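Putative cell wall hydrolase phosphatase-associated protein (Clostridioides difficile, PDB 7CFL) probably hydrolyses peptide bonds of the bacterial cell wall as a cysteine-type endopeptidase, the present chain being the NlpC/P60 catalytic domain of this autolysin. Local coordinates at residues Ile18-Thr23 with Gln46-Lys51; Gly68-Arg73 with Tyr131-Arg136. All blocks are in the same frame, centred on the assembly; numbering follows the deposited sequence.

Overall arrangement
From the N terminus, the chain enters helix 13-22, loops round and returns in helix 41-53; contact 1 closes that first loop by packing the two helices against each other. The chain then passes through helix 61-64 to strand 69-71, where contact 2 opens. Its second partner comes 58 residues later, after strands 81-84, 96-102, 105-110 and 118-121, so the C-terminal strand 131-136 folds back between strands 69-71 and 81-84. The loops follow one another without crossing. The centres of contacts 1 and 2 lie about 19 Å apart, without touching. Contact 1 joins helices that pack on strand 96-102, while contact 2 fastens an outermost strand to the sheet of the papain-like fold.

Contact 1 of 2, residues Ile18-Thr23 with Gln46-Lys51; sequences ISFAKT and QYVMKK
The carbonyl oxygen of Phe-20, whose ring reaches over to Tyr-47, Val-48 and Lys-51, accepts two bonds from Thr-23. Thr-23 OG1 donates the shorter, 2.6 Å to Phe-20 O, and Thr-23 N adds a weak one; together they tie Thr-23 back to Phe-20, three residues earlier. The Phe-20 side chain itself sets out with CG anti to the backbone N (chi1 -180°), which carries the ring across to helix 41-53. There the edge running from CD2 through CE2 to CZ makes the contact. Tyr-47 CE2 lies at the edge of the Phe-20 ring, near its plane, 3.7 Å from Phe-20 CZ, and the two rings meet obliquely, their planes inclined at 39°. Along the same edge Phe-20 CD2 sits 4.0 Å from Val-48 CA. Lys-51 supplies only its aliphatic root: its CB lies 3.8 Å from Phe-20 CE2, and its CG rests over one face of the Tyr-47 ring, toward the rim, before the chain bends away with its amine. Deeper in the interface, Ala-21 CB meets Val-48 CG2 at 4.0 Å, and Val-48 also leans on Val-17 and on Ile-99 of strand 96-102, tying the helix pair to the sheet. The helix segments run at 128° to each other with axes 9.5 Å apart. Helix 41-53 probably carries the nucleophilic cysteine at its N-terminal end, as in other NlpC/P60 peptidases. Since none of the hydrogen bonds joins the two segments, their pairing rests on apolar shape and van der Waals contact.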
# COMPACT_ATOMS: atom_id res chain seq x y z
N ILE A 18 -2.82 3.58 -10.40
CA ILE A 18 -3.87 2.57 -10.10
C ILE A 18 -3.97 1.59 -11.28
O ILE A 18 -3.99 0.37 -11.01
CB ILE A 18 -5.19 3.27 -9.72
CG1 ILE A 18 -4.98 4.04 -8.41
CG2 ILE A 18 -6.33 2.26 -9.64
CD1 ILE A 18 -6.17 4.83 -7.97
N SER A 19 -4.01 2.05 -12.53
CA SER A 19 -4.17 1.12 -13.68
C SER A 19 -2.95 0.21 -13.80
O SER A 19 -3.16 -0.97 -14.07
CB SER A 19 -4.47 1.83 -14.97
OG SER A 19 -3.48 2.81 -15.24
N PHE A 20 -1.74 0.70 -13.55
CA PHE A 20 -0.53 -0.18 -13.58
C PHE A 20 -0.63 -1.21 -12.45
O PHE A 20 -0.38 -2.40 -12.67
CB PHE A 20 0.74 0.63 -13.39
CG PHE A 20 1.96 -0.25 -13.43
CD1 PHE A 20 2.28 -0.94 -14.58
CD2 PHE A 20 2.67 -0.51 -12.26
CE1 PHE A 20 3.37 -1.80 -14.58
CE2 PHE A 20 3.75 -1.38 -12.27
CZ PHE A 20 4.10 -2.01 -13.43
N ALA A 21 -0.98 -0.76 -11.24
CA ALA A 21 -1.10 -1.63 -10.04
C ALA A 21 -2.10 -2.75 -10.33
O ALA A 21 -1.81 -3.90 -9.94
CB ALA A 21 -1.52 -0.82 -8.84
N LYS A 22 -3.20 -2.45 -11.02
CA LYS A 22 -4.25 -3.48 -11.29
C LYS A 22 -3.72 -4.57 -12.23
O LYS A 22 -4.22 -5.72 -12.10
CB LYS A 22 -5.54 -2.82 -11.79
CG LYS A 22 -6.28 -2.06 -10.71
CD LYS A 22 -7.72 -1.80 -11.07
CE LYS A 22 -8.37 -0.86 -10.09
NZ LYS A 22 -9.67 -0.35 -10.57
N THR A 23 -2.75 -4.28 -13.11
CA THR A 23 -2.15 -5.29 -14.03
C THR A 23 -1.43 -6.36 -13.21
O THR A 23 -1.21 -7.47 -13.75
CB THR A 23 -1.15 -4.75 -15.07
OG1 THR A 23 0.06 -4.27 -14.49
CG2 THR A 23 -1.73 -3.69 -15.98
N GLN A 46 6.60 0.37 -3.71
CA GLN A 46 7.82 0.92 -4.35
C GLN A 46 7.78 0.66 -5.86
O GLN A 46 8.10 1.58 -6.63
CB GLN A 46 9.10 0.40 -3.71
CG GLN A 46 10.31 1.25 -4.03
CD GLN A 46 11.58 0.62 -3.54
OE1 GLN A 46 11.90 -0.52 -3.91
NE2 GLN A 46 12.36 1.37 -2.79
N TYR A 47 7.61 -0.60 -6.28
CA TYR A 47 7.68 -0.99 -7.70
C TYR A 47 6.62 -0.25 -8.53
O TYR A 47 6.91 0.32 -9.63
CB TYR A 47 7.50 -2.50 -7.80
CG TYR A 47 7.54 -3.02 -9.22
CD1 TYR A 47 8.75 -3.26 -9.87
CD2 TYR A 47 6.37 -3.33 -9.89
CE1 TYR A 47 8.77 -3.76 -11.16
CE2 TYR A 47 6.37 -3.83 -11.17
CZ TYR A 47 7.58 -4.06 -11.81
OH TYR A 47 7.56 -4.58 -13.06
N VAL A 48 5.39 -0.19 -8.00
CA VAL A 48 4.27 0.46 -8.72
C VAL A 48 4.64 1.94 -8.91
O VAL A 48 4.48 2.44 -10.03
CB VAL A 48 2.93 0.29 -7.97
CG1 VAL A 48 1.89 1.33 -8.41
CG2 VAL A 48 2.39 -1.13 -8.09
N MET A 49 5.03 2.64 -7.85
CA MET A 49 5.38 4.09 -7.91
C MET A 49 6.51 4.35 -8.91
O MET A 49 6.40 5.30 -9.70
CB MET A 49 5.74 4.61 -6.51
CG MET A 49 4.50 4.86 -5.62
SD MET A 49 3.23 5.92 -6.39
CE MET A 49 1.87 5.51 -5.30
N LYS A 50 7.55 3.51 -8.90
CA LYS A 50 8.75 3.70 -9.76
C LYS A 50 8.37 3.47 -11.24
O LYS A 50 8.82 4.25 -12.08
CB LYS A 50 9.87 2.75 -9.31
CG LYS A 50 11.11 2.74 -10.19
CD LYS A 50 12.17 1.74 -9.74
CE LYS A 50 11.84 0.30 -10.09
NZ LYS A 50 12.94 -0.63 -9.72
N LYS A 51 7.55 2.45 -11.53
CA LYS A 51 7.32 1.95 -12.92
C LYS A 51 6.20 2.75 -13.58
O LYS A 51 6.26 2.95 -14.81
CB LYS A 51 6.97 0.47 -12.92
CG LYS A 51 8.17 -0.44 -12.68
CD LYS A 51 9.05 -0.67 -13.91
CE LYS A 51 9.46 -2.12 -14.07
NZ LYS A 51 10.41 -2.31 -15.19

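Contact 2 of 2, residues Gly68-Arg73 with Tyr131-Arg136; sequences GTYVNR and YVNARR
The Tyr-131 ring has Arg-73 laid over one face, with Arg-73 CD 3.8 Å from the ring centroid and almost exactly on its normal, a CH-pi contact; at the edge, in the ring plane, a water meets the hydroxyl. Likewise the Arg-136 guanidinium carries Val-71 CG2 over one face, near its rim. These groups flank an antiparallel strand pair at the border of the NlpC/P60 sheet, where outermost strand 69-71 joins strand 131-136. Thr-69 and Arg-136 form a hydrogen-bonded pair: Thr-69 N donates to Arg-136 O at 3.0 Å, and Arg-136 N returns a 2.9 Å bond to Thr-69 O. Next comes the non-hydrogen-bonded pair of Tyr-70 and Arg-135, and then Val-71 N donates to Ala-134 O at 3.1 Å.

An extended chain, with CG anti to the backbone N (chi1 178°), slides Arg-73 past the tyrosine; the guanidinium ends tilted to that ring and bonds Asn-123 and Ser-128. In Arg-136 the bend at chi3 turns the guanidinium face to Val-71 CG2, and NH2 forms a salt bridge with Asp-80. Val-71 CG1 lies 3.5 Å from Arg-136 NH2, while Val-71 CG2 also touches Arg-136 CB. On the other face of the pair, Arg-135 bends at chi2; its NE bonds Ser-65 O, and its NH1 gives Gly-68 O only a weak bond. The water bridges the strands, donating to Val-71 O at 2.7 Å and pairing with Tyr-131 OH at 2.8 Å.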
# COMPACT_ATOMS: atom_id res chain seq x y z
N GLY A 68 6.74 12.03 2.25
CA GLY A 68 5.73 12.76 1.48
C GLY A 68 4.77 13.48 2.41
O GLY A 68 5.03 13.58 3.61
N THR A 69 3.65 13.91 1.84
CA THR A 69 2.69 14.82 2.52
C THR A 69 1.78 13.97 3.40
O THR A 69 1.11 13.06 2.87
CB THR A 69 1.89 15.64 1.49
OG1 THR A 69 2.80 16.31 0.61
CG2 THR A 69 0.99 16.66 2.17
N TYR A 70 1.69 14.29 4.69
CA TYR A 70 0.71 13.62 5.58
C TYR A 70 -0.71 13.92 5.05
O TYR A 70 -1.03 15.08 4.66
CB TYR A 70 0.88 14.02 7.05
CG TYR A 70 -0.17 13.43 7.94
CD1 TYR A 70 0.06 12.29 8.71
CD2 TYR A 70 -1.42 14.05 8.05
CE1 TYR A 70 -0.93 11.77 9.53
CE2 TYR A 70 -2.42 13.50 8.83
CZ TYR A 70 -2.16 12.39 9.59
OH TYR A 70 -3.18 11.92 10.37
N VAL A 71 -1.56 12.89 5.05
CA VAL A 71 -2.99 12.97 4.63
C VAL A 71 -3.86 12.45 5.77
O VAL A 71 -3.54 11.37 6.33
CB VAL A 71 -3.20 12.16 3.33
CG1 VAL A 71 -4.66 12.15 2.91
CG2 VAL A 71 -2.29 12.64 2.20
N ASN A 72 -4.91 13.19 6.16
CA ASN A 72 -5.92 12.65 7.11
C ASN A 72 -6.71 11.53 6.42
O ASN A 72 -7.03 11.68 5.25
CB ASN A 72 -6.88 13.74 7.61
CG ASN A 72 -6.24 14.66 8.63
OD1 ASN A 72 -6.18 15.87 8.42
ND2 ASN A 72 -5.75 14.09 9.72
N ARG A 73 -7.19 10.56 7.19
CA ARG A 73 -7.95 9.40 6.64
C ARG A 73 -9.21 9.92 5.93
O ARG A 73 -9.60 9.32 4.97
CB ARG A 73 -8.26 8.39 7.74
CG ARG A 73 -9.08 7.19 7.29
CD ARG A 73 -9.29 6.20 8.42
NE ARG A 73 -10.22 5.13 8.07
CZ ARG A 73 -10.38 4.00 8.76
NH1 ARG A 73 -9.68 3.77 9.87
NH2 ARG A 73 -11.23 3.08 8.32
N TYR A 131 -5.28 0.93 11.11
CA TYR A 131 -4.93 2.14 10.33
C TYR A 131 -4.04 3.06 11.18
O TYR A 131 -4.44 3.40 12.34
CB TYR A 131 -6.18 2.88 9.85
CG TYR A 131 -5.90 4.11 9.04
CD1 TYR A 131 -5.99 4.09 7.66
CD2 TYR A 131 -5.59 5.32 9.65
CE1 TYR A 131 -5.69 5.20 6.90
CE2 TYR A 131 -5.27 6.44 8.90
CZ TYR A 131 -5.36 6.39 7.52
OH TYR A 131 -5.09 7.50 6.76
N VAL A 132 -2.91 3.49 10.61
CA VAL A 132 -1.95 4.40 11.30
C VAL A 132 -2.02 5.80 10.69
O VAL A 132 -2.35 6.76 11.44
CB VAL A 132 -0.51 3.86 11.32
CG1 VAL A 132 0.46 4.90 11.90
CG2 VAL A 132 -0.44 2.55 12.10
N ASN A 133 -1.70 5.94 9.42
CA ASN A 133 -1.53 7.22 8.71
C ASN A 133 -1.57 7.00 7.20
O ASN A 133 -1.72 5.83 6.73
CB ASN A 133 -0.27 7.96 9.15
CG ASN A 133 1.05 7.44 8.59
OD1 ASN A 133 1.13 6.30 8.15
ND2 ASN A 133 2.07 8.28 8.65
N ALA A 134 -1.41 8.09 6.47
CA ALA A 134 -1.43 8.09 5.01
C ALA A 134 -0.44 9.13 4.51
O ALA A 134 -0.16 10.09 5.24
CB ALA A 134 -2.83 8.33 4.55
N ARG A 135 0.07 8.94 3.30
CA ARG A 135 1.02 9.85 2.65
C ARG A 135 0.66 10.01 1.16
O ARG A 135 0.29 9.00 0.50
CB ARG A 135 2.45 9.32 2.77
CG ARG A 135 2.99 9.27 4.18
CD ARG A 135 3.31 10.64 4.71
NE ARG A 135 3.86 10.52 6.04
CZ ARG A 135 4.19 11.56 6.83
NH1 ARG A 135 4.11 12.80 6.39
NH2 ARG A 135 4.67 11.33 8.03
N ARG A 136 0.77 11.25 0.69
CA ARG A 136 0.58 11.66 -0.72
C ARG A 136 1.98 11.85 -1.31
O ARG A 136 2.78 12.62 -0.74
CB ARG A 136 -0.30 12.91 -0.80
CG ARG A 136 -0.66 13.28 -2.22
CD ARG A 136 -1.82 14.26 -2.19
NE ARG A 136 -2.94 13.56 -1.59
CZ ARG A 136 -3.89 14.12 -0.84
NH1 ARG A 136 -3.88 15.41 -0.56
NH2 ARG A 136 -4.85 13.37 -0.34
O HOH W 1 -3.98 9.58 8.24